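Local structure of type III restriction-modification enzyme EcoP15I Res subunit (Escherichia coli, 4ZCF) at residues M163-N175 with T202-L216. The protein acts with the Mod subunit in a type III restriction enzyme that cuts DNA 25-27 base pairs downstream of one of two inversely oriented recognition sites. Sequence-based numbering, arbitrary orientation.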
loop_
_atom_site.group_PDB
_atom_site.type_symbol
_atom_site.label_atom_id
_atom_site.label_comp_id
_atom_site.label_asym_id
_atom_site.label_seq_id
_atom_site.Cartn_x
_atom_site.Cartn_y
_atom_site.Cartn_z
ATOM N N MET C 163 -7.595 -4.400 -10.082
ATOM C CA MET C 163 -7.229 -3.381 -11.065
ATOM C C MET C 163 -5.713 -3.054 -10.871
ATOM O O MET C 163 -5.355 -2.564 -9.787
ATOM C CB MET C 163 -8.133 -2.140 -10.883
ATOM C CG MET C 163 -7.829 -0.982 -11.827
ATOM S SD MET C 163 -8.032 -1.355 -13.595
ATOM C CE MET C 163 -9.827 -1.099 -13.809
ATOM N N PRO C 164 -4.801 -3.383 -11.845
ATOM C CA PRO C 164 -3.359 -3.125 -11.615
ATOM C C PRO C 164 -3.065 -1.668 -11.243
ATOM O O PRO C 164 -3.537 -0.767 -11.939
ATOM C CB PRO C 164 -2.691 -3.562 -12.922
ATOM C CG PRO C 164 -3.694 -4.402 -13.634
ATOM C CD PRO C 164 -5.048 -3.975 -13.180
ATOM N N GLN C 165 -2.372 -1.428 -10.096
ATOM C CA GLN C 165 -2.132 -0.063 -9.605
ATOM C C GLN C 165 -1.460 0.894 -10.553
ATOM O O GLN C 165 -1.850 2.061 -10.590
ATOM C CB GLN C 165 -1.574 0.005 -8.183
ATOM C CG GLN C 165 -2.685 0.169 -7.144
ATOM C CD GLN C 165 -3.175 1.589 -6.885
ATOM O OE1 GLN C 165 -2.405 2.519 -6.629
ATOM N NE2 GLN C 165 -4.490 1.746 -6.786
ATOM N N ALA C 166 -0.479 0.393 -11.338
ATOM C CA ALA C 166 0.260 1.142 -12.360
ATOM C C ALA C 166 -0.720 1.727 -13.397
ATOM O O ALA C 166 -0.681 2.935 -13.638
ATOM C CB ALA C 166 1.263 0.232 -13.042
ATOM N N ILE C 167 -1.644 0.882 -13.934
ATOM C CA ILE C 167 -2.687 1.262 -14.899
ATOM C C ILE C 167 -3.671 2.311 -14.322
ATOM O O ILE C 167 -3.828 3.383 -14.917
ATOM C CB ILE C 167 -3.350 0.024 -15.588
ATOM C CG1 ILE C 167 -2.322 -0.693 -16.489
ATOM C CG2 ILE C 167 -4.601 0.434 -16.424
ATOM C CD1 ILE C 167 -2.343 -2.142 -16.415
ATOM N N HIS C 168 -4.272 2.031 -13.139
ATOM C CA HIS C 168 -5.151 2.973 -12.435
ATOM C C HIS C 168 -4.465 4.352 -12.360
ATOM O O HIS C 168 -4.992 5.308 -12.909
ATOM C CB HIS C 168 -5.512 2.461 -11.019
ATOM C CG HIS C 168 -6.104 3.530 -10.144
ATOM N ND1 HIS C 168 -5.348 4.169 -9.173
ATOM C CD2 HIS C 168 -7.324 4.116 -10.196
ATOM C CE1 HIS C 168 -6.141 5.092 -8.650
ATOM N NE2 HIS C 168 -7.339 5.096 -9.234
ATOM N N ASP C 169 -3.260 4.420 -11.755
ATOM C CA ASP C 169 -2.452 5.637 -11.588
ATOM C C ASP C 169 -2.068 6.345 -12.882
ATOM O O ASP C 169 -2.030 7.568 -12.895
ATOM C CB ASP C 169 -1.169 5.324 -10.808
ATOM C CG ASP C 169 -1.353 4.766 -9.405
ATOM O OD1 ASP C 169 -2.492 4.830 -8.878
ATOM O OD2 ASP C 169 -0.357 4.288 -8.828
ATOM N N PHE C 170 -1.725 5.591 -13.945
ATOM C CA PHE C 170 -1.322 6.166 -15.222
ATOM C C PHE C 170 -2.535 6.810 -15.894
ATOM O O PHE C 170 -2.452 7.955 -16.325
ATOM C CB PHE C 170 -0.639 5.103 -16.131
ATOM C CG PHE C 170 -0.328 5.535 -17.558
ATOM C CD1 PHE C 170 0.815 6.271 -17.847
ATOM C CD2 PHE C 170 -1.164 5.170 -18.612
ATOM C CE1 PHE C 170 1.112 6.643 -19.162
ATOM C CE2 PHE C 170 -0.859 5.530 -19.931
ATOM C CZ PHE C 170 0.266 6.282 -20.194
ATOM N N VAL C 171 -3.649 6.070 -15.974
ATOM C CA VAL C 171 -4.907 6.527 -16.561
ATOM C C VAL C 171 -5.444 7.764 -15.775
ATOM O O VAL C 171 -5.723 8.800 -16.383
ATOM C CB VAL C 171 -5.920 5.341 -16.646
ATOM C CG1 VAL C 171 -7.353 5.827 -16.847
ATOM C CG2 VAL C 171 -5.528 4.364 -17.748
ATOM N N GLU C 172 -5.504 7.655 -14.428
ATOM C CA GLU C 172 -5.989 8.677 -13.497
ATOM C C GLU C 172 -5.138 9.952 -13.291
ATOM O O GLU C 172 -5.667 10.949 -12.781
ATOM C CB GLU C 172 -6.373 8.041 -12.147
ATOM C CG GLU C 172 -7.631 7.182 -12.188
ATOM C CD GLU C 172 -8.899 7.815 -12.736
ATOM O OE1 GLU C 172 -9.103 9.037 -12.549
ATOM O OE2 GLU C 172 -9.699 7.075 -13.348
ATOM N N ALA C 173 -3.835 9.912 -13.656
ATOM C CA ALA C 173 -2.866 11.013 -13.534
ATOM C C ALA C 173 -3.264 12.252 -14.337
ATOM O O ALA C 173 -3.613 12.150 -15.510
ATOM C CB ALA C 173 -1.484 10.541 -13.948
ATOM N N SER C 174 -3.219 13.420 -13.685
ATOM C CA SER C 174 -3.606 14.733 -14.218
ATOM C C SER C 174 -2.554 15.375 -15.124
ATOM O O SER C 174 -1.355 15.231 -14.872
ATOM C CB SER C 174 -3.971 15.675 -13.069
ATOM O OG SER C 174 -4.103 17.024 -13.486
ATOM N N ASN C 175 -3.027 16.109 -16.160
ATOM C CA ASN C 175 -2.222 16.843 -17.151
ATOM C C ASN C 175 -1.866 18.245 -16.660
ATOM O O ASN C 175 -0.846 18.785 -17.099
ATOM C CB ASN C 175 -2.966 16.944 -18.480
ATOM N N THR C 202 -14.619 -1.263 -10.349
ATOM C CA THR C 202 -13.974 0.040 -10.402
ATOM C C THR C 202 -14.022 0.639 -11.806
ATOM O O THR C 202 -13.785 -0.052 -12.792
ATOM C CB THR C 202 -12.508 -0.173 -9.953
ATOM O OG1 THR C 202 -12.488 -0.828 -8.677
ATOM C CG2 THR C 202 -11.696 1.106 -9.901
ATOM N N GLY C 203 -14.268 1.936 -11.874
ATOM C CA GLY C 203 -14.269 2.681 -13.122
ATOM C C GLY C 203 -13.133 3.679 -13.156
ATOM O O GLY C 203 -12.830 4.318 -12.141
ATOM N N LEU C 204 -12.458 3.772 -14.314
ATOM C CA LEU C 204 -11.361 4.703 -14.564
ATOM C C LEU C 204 -11.804 5.666 -15.669
ATOM O O LEU C 204 -12.749 5.369 -16.402
ATOM C CB LEU C 204 -10.053 3.992 -15.005
ATOM C CG LEU C 204 -9.460 2.816 -14.189
ATOM C CD1 LEU C 204 -8.250 2.236 -14.902
ATOM C CD2 LEU C 204 -9.016 3.243 -12.800
ATOM N N LEU C 205 -11.083 6.789 -15.816
ATOM C CA LEU C 205 -11.320 7.830 -16.810
ATOM C C LEU C 205 -12.733 8.391 -16.736
ATOM O O LEU C 205 -13.610 8.007 -17.521
ATOM C CB LEU C 205 -10.932 7.381 -18.235
ATOM C CG LEU C 205 -9.881 8.246 -18.902
ATOM C CD1 LEU C 205 -9.047 7.447 -19.827
ATOM C CD2 LEU C 205 -10.491 9.415 -19.623
ATOM N N ASP C 206 -12.945 9.295 -15.761
ATOM C CA ASP C 206 -14.233 9.944 -15.491
ATOM C C ASP C 206 -15.327 8.862 -15.306
ATOM O O ASP C 206 -16.430 8.947 -15.867
ATOM C CB ASP C 206 -14.565 11.003 -16.581
ATOM C CG ASP C 206 -15.820 11.824 -16.347
ATOM O OD1 ASP C 206 -16.211 11.993 -15.163
ATOM O OD2 ASP C 206 -16.426 12.281 -17.346
ATOM N N ASN C 207 -14.952 7.807 -14.529
ATOM C CA ASN C 207 -15.742 6.625 -14.173
ATOM C C ASN C 207 -16.446 5.964 -15.372
ATOM O O ASN C 207 -17.637 5.650 -15.300
ATOM C CB ASN C 207 -16.723 6.976 -13.054
ATOM C CG ASN C 207 -17.374 5.778 -12.410
ATOM O OD1 ASN C 207 -16.768 4.719 -12.239
ATOM N ND2 ASN C 207 -18.634 5.918 -12.070
ATOM N N GLN C 208 -15.719 5.758 -16.478
ATOM C CA GLN C 208 -16.313 5.198 -17.694
ATOM C C GLN C 208 -15.915 3.765 -18.017
ATOM O O GLN C 208 -16.753 3.008 -18.513
ATOM C CB GLN C 208 -15.974 6.075 -18.910
ATOM C CG GLN C 208 -16.612 7.461 -18.963
ATOM C CD GLN C 208 -16.123 8.186 -20.204
ATOM O OE1 GLN C 208 -14.919 8.394 -20.408
ATOM N NE2 GLN C 208 -17.040 8.548 -21.091
ATOM N N PHE C 209 -14.629 3.419 -17.812
ATOM C CA PHE C 209 -14.037 2.134 -18.193
ATOM C C PHE C 209 -13.704 1.232 -17.023
ATOM O O PHE C 209 -12.982 1.629 -16.104
ATOM C CB PHE C 209 -12.830 2.335 -19.139
ATOM C CG PHE C 209 -13.099 3.348 -20.227
ATOM C CD1 PHE C 209 -13.808 2.994 -21.370
ATOM C CD2 PHE C 209 -12.720 4.676 -20.071
ATOM C CE1 PHE C 209 -14.090 3.941 -22.363
ATOM C CE2 PHE C 209 -13.035 5.629 -21.047
ATOM C CZ PHE C 209 -13.710 5.252 -22.191
ATOM N N ASN C 210 -14.256 0.008 -17.068
ATOM C CA ASN C 210 -14.123 -1.016 -16.032
ATOM C C ASN C 210 -13.084 -2.069 -16.402
ATOM O O ASN C 210 -12.763 -2.942 -15.598
ATOM C CB ASN C 210 -15.501 -1.618 -15.716
ATOM C CG ASN C 210 -16.600 -0.568 -15.601
ATOM O OD1 ASN C 210 -17.355 -0.325 -16.541
ATOM N ND2 ASN C 210 -16.690 0.109 -14.463
ATOM N N THR C 211 -12.488 -1.897 -17.592
ATOM C CA THR C 211 -11.459 -2.725 -18.221
ATOM C C THR C 211 -10.127 -1.942 -18.387
ATOM O O THR C 211 -10.163 -0.815 -18.893
ATOM C CB THR C 211 -12.039 -3.265 -19.550
ATOM O OG1 THR C 211 -12.785 -4.449 -19.280
ATOM C CG2 THR C 211 -10.996 -3.556 -20.597
ATOM N N PRO C 212 -8.953 -2.530 -18.013
ATOM C CA PRO C 212 -7.668 -1.821 -18.198
ATOM C C PRO C 212 -7.349 -1.410 -19.649
ATOM O O PRO C 212 -6.924 -0.267 -19.856
ATOM C CB PRO C 212 -6.638 -2.798 -17.615
ATOM C CG PRO C 212 -7.425 -3.652 -16.647
ATOM C CD PRO C 212 -8.740 -3.839 -17.359
ATOM N N VAL C 213 -7.604 -2.302 -20.654
ATOM C CA VAL C 213 -7.396 -1.994 -22.082
ATOM C C VAL C 213 -8.265 -0.827 -22.606
ATOM O O VAL C 213 -7.742 0.047 -23.300
ATOM C CB VAL C 213 -7.301 -3.225 -23.046
ATOM C CG1 VAL C 213 -8.586 -4.052 -23.070
ATOM C CG2 VAL C 213 -6.911 -2.809 -24.463
ATOM N N ASP C 214 -9.568 -0.786 -22.236
ATOM C CA ASP C 214 -10.501 0.299 -22.618
ATOM C C ASP C 214 -10.082 1.626 -21.965
ATOM O O ASP C 214 -10.243 2.696 -22.570
ATOM C CB ASP C 214 -11.944 -0.037 -22.209
ATOM C CG ASP C 214 -12.572 -1.221 -22.915
ATOM O OD1 ASP C 214 -12.158 -1.524 -24.051
ATOM O OD2 ASP C 214 -13.522 -1.808 -22.355
ATOM N N ALA C 215 -9.538 1.549 -20.733
ATOM C CA ALA C 215 -9.065 2.720 -20.014
ATOM C C ALA C 215 -7.799 3.281 -20.682
ATOM O O ALA C 215 -7.692 4.504 -20.818
ATOM C CB ALA C 215 -8.794 2.373 -18.571
ATOM N N LEU C 216 -6.865 2.394 -21.137
ATOM C CA LEU C 216 -5.619 2.791 -21.802
ATOM C C LEU C 216 -5.865 3.289 -23.214
ATOM O O LEU C 216 -5.236 4.262 -23.636
ATOM C CB LEU C 216 -4.570 1.678 -21.786
ATOM C CG LEU C 216 -3.983 1.298 -20.413
ATOM C CD1 LEU C 216 -3.554 -0.125 -20.386
ATOM C CD2 LEU C 216 -2.834 2.177 -20.036
#
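Leu204 pushes its forked end against helix 165-172, and each branch has its own neighbour. CD1 meets the thioether of Met163 tip to tip, 3.8 Å from SD, while CD2 lies at the edge of the His168 imidazole, in the plane of the ring. With CG of Met163 anti to the backbone N (chi1 178°) and the chain bent twice beyond it, sulfur lies between Leu204 and the Pro212 ring, with CG of Pro212 3.9 Å from SD; a flexible, unbranched chain can bend to touch both.

One turn on, Ile167 sets CG2 against CB of Pro212, 4.0 Å away, and CG1 against CD1 of Leu216. The compact Val171 fits where the segments come close: CG1 reaches CB of Leu204 at 3.7 Å, and CG2 rests on Ala215, whose small methyl allows the approach. Phe170 and Leu216 cross at about a right angle, and both continue onto Leu184 of strand 180-186.

One hydrogen bond crosses the otherwise apolar interface. Glu172, its chain bent at chi2, takes the N-H of Leu205 on the syn side of OE2 but tilted well out of the carboxylate plane, at 2.8 Å and 148°, which ties one carboxylate oxygen to the loop backbone. Within the helix, ND1 of His168 donates a hydrogen bond to OD1 of Asp169, and the His168 side chain lies about 3 Å from a bound manganese ion.

The bonds of Gln208 and Phe209 to Leu204 form a classic beta bulge in the loop. The axes of 165-172 and 212-216 approach to 10.2 Å, at 25° to each other, and the helices pack beside the parallel sheet of the N-terminal helicase-type domain, an alpha/beta arrangement characteristic of the P-loop NTPase fold.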